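Local coordinates for protein beta-fructofuranosidase (Bifidobacterium adolescentis, PDB 6NOB) that probably hydrolyses beta-fructofuranosides such as sucrose, as a beta-fructofuranosidase of glycoside hydrolase family 32, at residues Asp99-Ala104 / Tyr112-Arg117; Tyr151-Asp156 / Pro465-Gly470; Ala120-Phe125 / Leu144-Asn149; Ala126-Asp131 / Phe451-Asp456. One frame throughout, in Å; residues are numbered along the deposited sequence.

In the fold
Contacts 2, 3 and 4 share one sheet of the family 32 beta-propeller, and contact 1 lies outside it, in loops leading into strand 127-138. Contacts 3 and 4 are neighbours, their centres about 7 Å apart, and contact 2 is about 10 Å from contact 4 between centres; Asn469 pairs by backbone with Arg127 and Met129. Contact 1 lies about 18 Å from contact 4, centre to centre, yet Asp99 OD2 reaches Arg127 NH2 at 3.1 Å. Contact 4 carries the WMND start of the family signature and marks the probable substrate pocket, where the Asn130 side chain is about 3 Å from a bound diethylene glycol, between nearest atoms.

Contact 1 of 4, residues Asp99-Ala104 / Tyr112-Arg117; sequences DTDWPA and YNRFGR
Asp101 and Arg114, their CA atoms 10.4 Å apart, sit on separate turns, a type I turn over Asp99-Trp102 and a type II turn over Arg114-Arg117, and the gap is crossed by side chains, chiefly the long one of Arg114. Arg114 NH2 gives a hydrogen bond to Asp101 OD2 at 3.1 Å and 159°, part of a salt bridge. The carboxylate oxygen uses its anti lone pair and lies near the guanidinium plane, but the two flat groups are turned 56° apart and Arg114 NH1 stays 3.7 Å from Asp101 OD2: a one-point grip. A bend at chi3 (54°) swings the Arg114 guanidinium round to Asp101, while CD passes 3.9 Å from Trp102 NE1, whose own hydrogen goes to Gln110 O. At the indole's edge, Arg117 NH2 stands 4.2 Å from Trp102 CZ2 with the planes nearly coplanar, and Tyr112 CD1 sits over the guanidinium's centre. Replacing Arg114 with a methionine would probably leave the Asp101 carboxylate without its charged mate and the two turns joined by looser apolar contacts. Arg117 also bonds Glu123, Pro124 O and Phe125 O, which ties the loop after helix 108-112 to the run leading into strand 127-138; the loop before the helix is tied to that strand by the salt bridge of Asp99 to Arg127.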
# COMPACT_ATOMS: atom_id res chain seq x y z
N ASP A 99 6.98 10.76 -22.02
CA ASP A 99 8.04 9.86 -21.54
C ASP A 99 9.09 9.70 -22.64
O ASP A 99 9.23 8.65 -23.27
CB ASP A 99 7.45 8.52 -21.12
CG ASP A 99 6.62 8.62 -19.85
OD1 ASP A 99 6.93 9.47 -18.99
OD2 ASP A 99 5.65 7.84 -19.71
N THR A 100 9.85 10.78 -22.86
CA THR A 100 10.81 10.81 -23.96
C THR A 100 12.11 10.08 -23.63
O THR A 100 12.81 9.66 -24.55
CB THR A 100 11.12 12.25 -24.36
OG1 THR A 100 11.68 12.95 -23.24
CG2 THR A 100 9.86 12.96 -24.82
N ASP A 101 12.45 9.94 -22.35
CA ASP A 101 13.66 9.21 -21.98
C ASP A 101 13.54 7.71 -22.20
O ASP A 101 14.53 6.99 -22.04
CB ASP A 101 14.02 9.48 -20.51
CG ASP A 101 14.72 10.81 -20.32
OD1 ASP A 101 14.83 11.58 -21.31
OD2 ASP A 101 15.17 11.09 -19.19
N TRP A 102 12.35 7.21 -22.56
CA TRP A 102 12.15 5.80 -22.83
C TRP A 102 11.88 5.56 -24.31
O TRP A 102 11.19 6.36 -24.95
CB TRP A 102 10.98 5.23 -22.02
CG TRP A 102 11.23 5.06 -20.56
CD1 TRP A 102 12.45 5.00 -19.94
CD2 TRP A 102 10.25 4.92 -19.54
NE1 TRP A 102 12.27 4.84 -18.59
CE2 TRP A 102 10.93 4.78 -18.31
CE3 TRP A 102 8.85 4.89 -19.53
CZ2 TRP A 102 10.27 4.62 -17.10
CZ3 TRP A 102 8.19 4.74 -18.33
CH2 TRP A 102 8.90 4.60 -17.13
N PRO A 103 12.41 4.47 -24.88
CA PRO A 103 11.96 4.06 -26.22
C PRO A 103 10.57 3.45 -26.17
O PRO A 103 9.92 3.47 -25.12
CB PRO A 103 13.02 3.03 -26.63
CG PRO A 103 13.48 2.45 -25.34
CD PRO A 103 13.46 3.59 -24.35
N ALA A 104 10.11 2.90 -27.29
CA ALA A 104 8.76 2.33 -27.33
C ALA A 104 8.63 1.14 -26.40
O ALA A 104 7.59 0.94 -25.77
CB ALA A 104 8.40 1.93 -28.76
N TYR A 112 13.41 1.21 -14.36
CA TYR A 112 13.55 1.34 -12.91
C TYR A 112 14.88 1.94 -12.45
O TYR A 112 14.93 2.50 -11.36
CB TYR A 112 13.36 -0.02 -12.24
CG TYR A 112 11.93 -0.50 -12.25
CD1 TYR A 112 11.02 -0.07 -11.29
CD2 TYR A 112 11.48 -1.38 -13.23
CE1 TYR A 112 9.71 -0.50 -11.30
CE2 TYR A 112 10.17 -1.82 -13.24
CZ TYR A 112 9.29 -1.38 -12.28
OH TYR A 112 7.99 -1.81 -12.29
N ASN A 113 15.95 1.82 -13.24
CA ASN A 113 17.26 2.32 -12.81
C ASN A 113 17.37 3.81 -13.15
O ASN A 113 18.09 4.23 -14.05
CB ASN A 113 18.37 1.50 -13.46
CG ASN A 113 19.74 1.90 -12.96
OD1 ASN A 113 19.92 2.26 -11.79
ND2 ASN A 113 20.73 1.85 -13.85
N ARG A 114 16.64 4.61 -12.38
CA ARG A 114 16.60 6.05 -12.57
C ARG A 114 16.56 6.75 -11.22
O ARG A 114 15.94 6.25 -10.27
CB ARG A 114 15.38 6.50 -13.40
CG ARG A 114 15.24 5.82 -14.75
CD ARG A 114 13.97 6.28 -15.45
NE ARG A 114 13.91 7.73 -15.55
CZ ARG A 114 14.50 8.43 -16.51
NH1 ARG A 114 15.19 7.81 -17.45
NH2 ARG A 114 14.39 9.75 -16.53
N PHE A 115 17.21 7.91 -11.14
CA PHE A 115 17.15 8.73 -9.94
C PHE A 115 15.71 9.06 -9.60
O PHE A 115 14.92 9.43 -10.47
CB PHE A 115 17.97 10.00 -10.14
CG PHE A 115 17.95 10.94 -8.96
CD1 PHE A 115 18.47 10.56 -7.74
CD2 PHE A 115 17.41 12.22 -9.09
CE1 PHE A 115 18.45 11.43 -6.66
CE2 PHE A 115 17.39 13.09 -8.01
CZ PHE A 115 17.91 12.69 -6.80
N GLY A 116 15.35 8.90 -8.33
CA GLY A 116 13.99 9.06 -7.88
C GLY A 116 13.23 7.76 -7.70
O GLY A 116 12.09 7.79 -7.20
N ARG A 117 13.81 6.63 -8.08
CA ARG A 117 13.19 5.32 -7.91
C ARG A 117 13.96 4.51 -6.88
O ARG A 117 15.17 4.69 -6.70
CB ARG A 117 13.12 4.55 -9.23
CG ARG A 117 12.62 5.36 -10.41
CD ARG A 117 11.98 4.47 -11.46
NE ARG A 117 10.77 3.82 -10.97
CZ ARG A 117 9.78 3.39 -11.75
NH1 ARG A 117 8.71 2.82 -11.21
NH2 ARG A 117 9.85 3.54 -13.07

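Contact 2 of 4, residues Tyr151-Asp156 / Pro465-Gly470; sequences YGFGWD and PCLANG
Phe153 lies on Asn469 in a buried, mainly apolar contact between a loop and a strand: the loop joins strands 141-149 and 159-165, and Asn469 is near the start of strand 468-481, which runs beside strand 127-138 in the same propeller sheet. The central feature is a CH-pi contact. Asn469 CB is 3.6 Å from the centroid of the Phe153 ring and only 12° off its normal, squarely over one face. Asn469 CG stands anti to the backbone N (chi1 -176°), which carries the amide outward over the CD2-CE2 side of the same face, where ND2 comes to 3.4 Å from Phe153 CE2. From there ND2 also reaches back to the loop's main chain, giving Phe153 O a weak hydrogen bond of 3.2 Å with a strongly bent angle of 124°. The far end of the ring meets the residues before Asn469. Phe153 CZ is 4.1 Å from Leu467 CD2, and Leu467 O lies at the ring edge, near its plane, 4.1 Å from CE1.

Glu463 touches Phe153, while Gly154 O takes a bond from Asn149 ND2 that holds the loop back to its own strand. The amide oxygen of Asn469 receives a weak bond from Arg461 NH1. Backbone pairing with Arg127 and Met129 holds Asn469 in place, and the Phe153 ring lies against its CB. With one weak polar bond, cohesion across this contact must come largely from dispersion, while the weak bonds at ND2 and OD1 probably restrict the turning of the amide.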
# COMPACT_ATOMS: atom_id res chain seq x y z
N TYR A 151 -3.25 7.12 -15.70
CA TYR A 151 -3.35 8.29 -16.55
C TYR A 151 -2.54 9.49 -16.06
O TYR A 151 -2.47 10.49 -16.78
CB TYR A 151 -4.81 8.71 -16.71
CG TYR A 151 -5.65 7.72 -17.47
CD1 TYR A 151 -5.64 7.69 -18.86
CD2 TYR A 151 -6.43 6.79 -16.80
CE1 TYR A 151 -6.40 6.77 -19.56
CE2 TYR A 151 -7.20 5.86 -17.49
CZ TYR A 151 -7.17 5.86 -18.87
OH TYR A 151 -7.93 4.94 -19.56
N GLY A 152 -1.93 9.42 -14.89
CA GLY A 152 -1.23 10.58 -14.39
C GLY A 152 -0.38 10.26 -13.18
O GLY A 152 -0.25 9.11 -12.77
N PHE A 153 0.20 11.32 -12.62
CA PHE A 153 1.12 11.22 -11.49
C PHE A 153 0.42 11.33 -10.14
O PHE A 153 1.02 10.96 -9.12
CB PHE A 153 2.19 12.31 -11.59
CG PHE A 153 3.44 12.02 -10.81
CD1 PHE A 153 4.36 11.09 -11.25
CD2 PHE A 153 3.70 12.70 -9.63
CE1 PHE A 153 5.51 10.83 -10.53
CE2 PHE A 153 4.85 12.45 -8.90
CZ PHE A 153 5.76 11.51 -9.35
N GLY A 154 -0.82 11.82 -10.10
CA GLY A 154 -1.58 11.92 -8.88
C GLY A 154 -2.70 10.90 -8.82
O GLY A 154 -2.89 10.07 -9.71
N TRP A 155 -3.46 10.97 -7.72
CA TRP A 155 -4.61 10.10 -7.56
C TRP A 155 -5.70 10.47 -8.56
O TRP A 155 -5.88 11.65 -8.90
CB TRP A 155 -5.15 10.20 -6.13
CG TRP A 155 -6.25 9.22 -5.83
CD1 TRP A 155 -6.13 7.99 -5.26
CD2 TRP A 155 -7.64 9.40 -6.11
NE1 TRP A 155 -7.36 7.39 -5.16
CE2 TRP A 155 -8.31 8.23 -5.67
CE3 TRP A 155 -8.40 10.43 -6.68
CZ2 TRP A 155 -9.68 8.07 -5.79
CZ3 TRP A 155 -9.76 10.27 -6.80
CH2 TRP A 155 -10.39 9.10 -6.36
N ASP A 156 -6.42 9.47 -9.04
CA ASP A 156 -7.53 9.67 -9.97
C ASP A 156 -8.45 8.46 -9.88
O ASP A 156 -8.33 7.64 -8.96
CB ASP A 156 -7.02 9.91 -11.40
CG ASP A 156 -7.95 10.79 -12.21
OD1 ASP A 156 -9.15 10.88 -11.87
OD2 ASP A 156 -7.48 11.39 -13.20
N PRO A 465 8.57 12.93 -16.03
CA PRO A 465 8.33 11.77 -16.90
C PRO A 465 9.12 10.55 -16.46
O PRO A 465 10.07 10.63 -15.67
CB PRO A 465 8.78 12.25 -18.28
CG PRO A 465 8.75 13.74 -18.20
CD PRO A 465 9.11 14.07 -16.79
N CYS A 466 8.70 9.39 -16.98
CA CYS A 466 9.41 8.13 -16.78
C CYS A 466 9.61 7.83 -15.29
O CYS A 466 10.68 7.40 -14.86
CB CYS A 466 10.76 8.13 -17.51
SG CYS A 466 10.65 8.49 -19.28
N LEU A 467 8.56 8.06 -14.51
CA LEU A 467 8.63 7.89 -13.07
C LEU A 467 7.27 7.44 -12.55
O LEU A 467 6.23 7.74 -13.14
CB LEU A 467 9.05 9.18 -12.36
CG LEU A 467 9.67 9.03 -10.97
CD1 LEU A 467 11.09 8.53 -11.10
CD2 LEU A 467 9.62 10.34 -10.20
N ALA A 468 7.29 6.73 -11.43
CA ALA A 468 6.07 6.35 -10.73
C ALA A 468 5.95 7.14 -9.43
O ALA A 468 6.94 7.59 -8.86
CB ALA A 468 6.06 4.85 -10.42
N ASN A 469 4.71 7.32 -8.98
CA ASN A 469 4.41 7.91 -7.68
C ASN A 469 3.78 6.82 -6.83
O ASN A 469 2.57 6.57 -6.92
CB ASN A 469 3.50 9.13 -7.81
CG ASN A 469 3.26 9.82 -6.47
OD1 ASN A 469 3.39 9.22 -5.41
ND2 ASN A 469 2.90 11.10 -6.53
N GLY A 470 4.59 6.19 -5.99
CA GLY A 470 4.09 5.16 -5.10
C GLY A 470 4.99 3.95 -5.02
O GLY A 470 5.53 3.50 -6.03

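Contact 3 of 4, residues Ala120-Phe125 / Leu144-Asn149; sequences AHFEPF and LFFQLN
Phe122 and Phe146 form the aromatic part of this contact, which packs the run ahead of strand 127-138 against strand 141-149 in the core of the family 32 beta-propeller. Their ring centroids are 5.3 Å apart and the planes meet at 57°, an oblique pairing in which Phe122 CE2 comes within 3.5 Å of Phe146 CE1. Phe146 CG lies between the backbone N and the carbonyl carbon (chi1 51°), which puts the ring where its CE1 reaches CE2 and CZ of Phe122.

A CH-pi contact comes next. Leu144 CD2 lies over one face of Phe122, 4.1 Å from the ring centroid but offset toward the rim above CG and CD2, while the Phe146 ring meets the outer CE2 and CZ. Leu144 and Phe146 share one side of the strand and so hold neighbouring parts of the same ring.

The remaining apolar contact is looser, proline against ring: Pro124 CB is 4.5 Å from Phe146 CE2. Met129, on the adjoining strand 127-138, touches Phe122, Pro124 and Phe146. Phe146 also touches Met472 and Phe122 touches Ala163, so the cluster meets strands 127-138, 141-149, 159-165 and 468-481.

The polar side chains flanking it turn to other partners. His121 bonds Asp588 and Glu593 of the C-terminal beta-sandwich, Glu123 meets Arg117, and Gln147 is bonded to Ala194 O and Asn133. No hydrogen bond crosses between the two segments; cohesion here rests on shape and dispersion, and the direction of each ring is fixed by neighbours that press on it rather than by any polar tie.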
# COMPACT_ATOMS: atom_id res chain seq x y z
N ALA A 120 14.67 -1.88 -4.60
CA ALA A 120 14.20 -3.16 -4.09
C ALA A 120 12.75 -3.16 -3.60
O ALA A 120 12.28 -4.20 -3.13
CB ALA A 120 15.10 -3.66 -2.95
N HIS A 121 12.05 -2.03 -3.68
CA HIS A 121 10.64 -1.98 -3.31
C HIS A 121 9.79 -2.04 -4.56
O HIS A 121 10.20 -1.60 -5.64
CB HIS A 121 10.33 -0.70 -2.52
CG HIS A 121 10.99 -0.63 -1.18
ND1 HIS A 121 12.35 -0.45 -1.03
CD2 HIS A 121 10.48 -0.71 0.07
CE1 HIS A 121 12.65 -0.43 0.25
NE2 HIS A 121 11.54 -0.59 0.94
N PHE A 122 8.58 -2.60 -4.43
CA PHE A 122 7.70 -2.69 -5.58
C PHE A 122 7.20 -1.31 -5.98
O PHE A 122 6.75 -0.53 -5.14
CB PHE A 122 6.51 -3.61 -5.30
CG PHE A 122 5.57 -3.72 -6.47
CD1 PHE A 122 5.84 -4.59 -7.52
CD2 PHE A 122 4.45 -2.91 -6.56
CE1 PHE A 122 4.99 -4.68 -8.61
CE2 PHE A 122 3.59 -2.99 -7.65
CZ PHE A 122 3.87 -3.88 -8.67
N GLU A 123 7.28 -1.02 -7.27
CA GLU A 123 6.71 0.16 -7.89
C GLU A 123 6.13 -0.24 -9.23
O GLU A 123 6.63 -1.18 -9.87
CB GLU A 123 7.76 1.27 -8.10
CG GLU A 123 8.52 1.69 -6.85
CD GLU A 123 9.64 2.66 -7.16
OE1 GLU A 123 9.77 3.06 -8.34
OE2 GLU A 123 10.40 3.03 -6.23
N PRO A 124 5.08 0.43 -9.69
CA PRO A 124 4.60 0.20 -11.06
C PRO A 124 5.59 0.75 -12.07
O PRO A 124 6.55 1.45 -11.72
CB PRO A 124 3.26 0.94 -11.10
CG PRO A 124 3.42 2.02 -10.08
CD PRO A 124 4.26 1.43 -8.99
N PHE A 125 5.36 0.42 -13.34
CA PHE A 125 6.20 0.94 -14.41
C PHE A 125 6.29 2.46 -14.34
O PHE A 125 7.38 3.04 -14.39
CB PHE A 125 5.65 0.52 -15.77
CG PHE A 125 5.70 -0.96 -16.02
CD1 PHE A 125 6.88 -1.67 -15.89
CD2 PHE A 125 4.55 -1.65 -16.38
CE1 PHE A 125 6.92 -3.03 -16.12
CE2 PHE A 125 4.58 -3.01 -16.61
CZ PHE A 125 5.77 -3.70 -16.48
N LEU A 144 -0.20 -9.69 -5.46
CA LEU A 144 -0.25 -8.31 -5.00
C LEU A 144 -1.09 -7.50 -5.99
O LEU A 144 -0.68 -7.29 -7.13
CB LEU A 144 1.15 -7.73 -4.87
CG LEU A 144 1.28 -6.22 -4.67
CD1 LEU A 144 0.59 -5.79 -3.38
CD2 LEU A 144 2.74 -5.82 -4.65
N PHE A 145 -2.27 -7.08 -5.55
CA PHE A 145 -3.05 -6.09 -6.27
C PHE A 145 -2.81 -4.72 -5.65
O PHE A 145 -2.32 -4.61 -4.52
CB PHE A 145 -4.54 -6.43 -6.26
CG PHE A 145 -4.87 -7.79 -6.82
CD1 PHE A 145 -4.79 -8.92 -6.02
CD2 PHE A 145 -5.26 -7.93 -8.14
CE1 PHE A 145 -5.10 -10.17 -6.54
CE2 PHE A 145 -5.57 -9.18 -8.66
CZ PHE A 145 -5.49 -10.30 -7.86
N PHE A 146 -3.14 -3.67 -6.39
CA PHE A 146 -2.90 -2.34 -5.84
C PHE A 146 -3.77 -1.30 -6.54
O PHE A 146 -4.06 -1.40 -7.73
CB PHE A 146 -1.43 -1.94 -5.95
CG PHE A 146 -0.83 -2.10 -7.32
CD1 PHE A 146 -0.22 -3.29 -7.69
CD2 PHE A 146 -0.86 -1.05 -8.23
CE1 PHE A 146 0.34 -3.43 -8.95
CE2 PHE A 146 -0.30 -1.19 -9.49
CZ PHE A 146 0.30 -2.38 -9.85
N GLN A 147 -4.18 -0.30 -5.75
CA GLN A 147 -4.84 0.88 -6.28
C GLN A 147 -3.95 1.57 -7.30
O GLN A 147 -2.76 1.78 -7.05
CB GLN A 147 -5.17 1.83 -5.13
CG GLN A 147 -6.19 1.31 -4.15
CD GLN A 147 -7.59 1.28 -4.73
OE1 GLN A 147 -8.31 2.28 -4.68
NE2 GLN A 147 -7.99 0.14 -5.28
N LEU A 148 -4.52 1.93 -8.45
CA LEU A 148 -3.72 2.37 -9.58
C LEU A 148 -4.47 3.43 -10.38
O LEU A 148 -5.67 3.30 -10.62
CB LEU A 148 -3.36 1.19 -10.49
CG LEU A 148 -2.90 1.49 -11.92
CD1 LEU A 148 -1.47 2.02 -11.94
CD2 LEU A 148 -3.05 0.26 -12.80
N ASN A 149 -3.75 4.47 -10.79
CA ASN A 149 -4.23 5.42 -11.79
C ASN A 149 -3.24 5.43 -12.95
O ASN A 149 -2.14 6.00 -12.81
CB ASN A 149 -4.39 6.82 -11.21
CG ASN A 149 -4.52 7.89 -12.29
OD1 ASN A 149 -5.14 7.66 -13.33
ND2 ASN A 149 -3.93 9.05 -12.05

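Contact 4 of 4, residues Ala126-Asp131 / Phe451-Asp456; sequences ARWMND and FGWFTD
Trp128 NE1 donates to Asn130 OD1 at 2.6 Å and 146°, the shortest polar bond here, and both residues rest on Trp453. The amide's other end is used too: Asn130 ND2 bonds Asp131 OD1 at 3.0 Å, arriving from above the carboxylate plane, and also bonds a diethylene glycol, probably from the crystallisation liquor. Held at both ends, the amide has little freedom to flip.

Trp453 is the broad surface beneath this chain of bonds. Its CG is anti to the backbone N (chi1 158°), which lays the indole across the other strand with Asn130 CB over the centre of its six-membered ring. Thr455 CB lies on the opposite face, toward the rim. Trp128 meets its benzo end, CZ2 to CZ2 at 3.8 Å, with the ring planes 69° apart, and Asp131 OD1 comes to 3.5 Å from Trp453 CE3. Met129 O is 3.2 Å from Trp453 NE1, but the angle is too poor for a hydrogen bond. With an alanine in place of Trp453, a gap would probably open under Asn130, and Trp128 would be likely to lose part of its packing.

Strand 468-481 lies between the two strands, parallel to 127-138 and antiparallel to 448-454. Residues 128-131 begin the WMNDPNG signature of family 32; in relatives its aspartate is the nucleophile, consistent with Asp131, whose OD2 bonds Ser196 OG. A largely apolar indole thus backs a row of polar groups: with no hydrogen bond to Trp453, the asparagine is set by Trp128 and Asp131, the aspartate by Asn130 and Ser196.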
# COMPACT_ATOMS: atom_id res chain seq x y z
N ALA A 126 5.14 3.12 -14.20
CA ALA A 126 5.04 4.56 -14.11
C ALA A 126 3.67 4.90 -13.54
O ALA A 126 2.92 4.00 -13.12
CB ALA A 126 5.28 5.22 -15.47
N ARG A 127 3.33 6.19 -13.53
CA ARG A 127 2.04 6.69 -13.07
C ARG A 127 1.84 6.45 -11.57
O ARG A 127 2.82 6.28 -10.84
CB ARG A 127 0.90 6.06 -13.88
CG ARG A 127 1.14 6.04 -15.40
CD ARG A 127 1.12 7.43 -16.02
NE ARG A 127 2.45 8.06 -16.04
CZ ARG A 127 3.36 7.86 -16.98
NH1 ARG A 127 3.11 7.04 -17.99
NH2 ARG A 127 4.53 8.47 -16.91
N TRP A 128 0.59 6.44 -11.11
CA TRP A 128 0.26 6.51 -9.69
C TRP A 128 -0.19 5.16 -9.15
O TRP A 128 -0.91 4.41 -9.81
CB TRP A 128 -0.85 7.54 -9.45
CG TRP A 128 -1.49 7.45 -8.09
CD1 TRP A 128 -2.48 6.59 -7.70
CD2 TRP A 128 -1.22 8.28 -6.95
NE1 TRP A 128 -2.82 6.82 -6.38
CE2 TRP A 128 -2.06 7.85 -5.90
CE3 TRP A 128 -0.34 9.35 -6.71
CZ2 TRP A 128 -2.05 8.45 -4.64
CZ3 TRP A 128 -0.33 9.93 -5.46
CH2 TRP A 128 -1.18 9.48 -4.44
N MET A 129 0.22 4.87 -7.91
CA MET A 129 -0.21 3.69 -7.18
C MET A 129 -0.36 4.03 -5.70
O MET A 129 0.47 4.76 -5.15
CB MET A 129 0.79 2.54 -7.35
CG MET A 129 0.58 1.38 -6.38
SD MET A 129 1.85 0.11 -6.48
CE MET A 129 3.19 0.88 -5.58
N ASN A 130 -1.42 3.52 -5.06
CA ASN A 130 -1.44 3.56 -3.60
C ASN A 130 -1.70 2.18 -2.97
O ASN A 130 -0.83 1.31 -3.04
CB ASN A 130 -2.44 4.61 -3.07
CG ASN A 130 -3.77 4.63 -3.80
OD1 ASN A 130 -3.83 4.91 -4.99
ND2 ASN A 130 -4.85 4.40 -3.06
N ASP A 131 -2.87 1.98 -2.37
CA ASP A 131 -3.07 0.90 -1.40
C ASP A 131 -2.75 -0.47 -2.01
O ASP A 131 -3.12 -0.73 -3.16
CB ASP A 131 -4.51 0.87 -0.90
CG ASP A 131 -4.96 2.18 -0.29
OD1 ASP A 131 -4.25 3.20 -0.42
OD2 ASP A 131 -6.05 2.17 0.31
N PHE A 451 1.65 -5.79 4.09
CA PHE A 451 2.21 -4.80 3.17
C PHE A 451 1.65 -3.42 3.50
O PHE A 451 0.51 -3.29 3.97
CB PHE A 451 1.87 -5.13 1.72
CG PHE A 451 2.79 -6.14 1.09
CD1 PHE A 451 4.01 -5.76 0.56
CD2 PHE A 451 2.41 -7.47 1.00
CE1 PHE A 451 4.85 -6.68 -0.03
CE2 PHE A 451 3.24 -8.40 0.41
CZ PHE A 451 4.46 -8.01 -0.10
N GLY A 452 2.45 -2.40 3.22
CA GLY A 452 1.99 -1.03 3.34
C GLY A 452 2.41 -0.22 2.13
O GLY A 452 3.31 -0.60 1.38
N TRP A 453 1.72 0.90 1.94
CA TRP A 453 2.01 1.83 0.85
C TRP A 453 2.68 3.07 1.43
O TRP A 453 2.20 3.64 2.42
CB TRP A 453 0.73 2.22 0.11
CG TRP A 453 0.81 3.52 -0.67
CD1 TRP A 453 1.73 3.85 -1.62
CD2 TRP A 453 -0.08 4.64 -0.56
NE1 TRP A 453 1.47 5.11 -2.10
CE2 TRP A 453 0.37 5.62 -1.47
CE3 TRP A 453 -1.21 4.91 0.21
CZ2 TRP A 453 -0.28 6.85 -1.63
CZ3 TRP A 453 -1.85 6.13 0.06
CH2 TRP A 453 -1.38 7.08 -0.85
N PHE A 454 3.79 3.48 0.82
CA PHE A 454 4.51 4.67 1.25
C PHE A 454 3.95 5.87 0.50
O PHE A 454 4.27 6.10 -0.67
CB PHE A 454 6.01 4.51 1.02
CG PHE A 454 6.70 3.73 2.10
CD1 PHE A 454 6.65 4.16 3.41
CD2 PHE A 454 7.38 2.56 1.80
CE1 PHE A 454 7.28 3.44 4.41
CE2 PHE A 454 8.01 1.84 2.79
CZ PHE A 454 7.96 2.28 4.10
N THR A 455 3.09 6.63 1.18
CA THR A 455 2.58 7.89 0.64
C THR A 455 3.56 9.01 0.97
O THR A 455 4.28 8.96 1.96
CB THR A 455 1.19 8.20 1.19
OG1 THR A 455 0.70 9.41 0.60
CG2 THR A 455 1.21 8.34 2.70
N ASP A 456 3.57 10.03 0.11
CA ASP A 456 4.63 11.04 0.13
C ASP A 456 4.28 12.21 1.06
O ASP A 456 4.16 13.36 0.64
CB ASP A 456 4.92 11.53 -1.28
CG ASP A 456 6.15 12.41 -1.35
OD1 ASP A 456 7.05 12.23 -0.49
OD2 ASP A 456 6.23 13.27 -2.25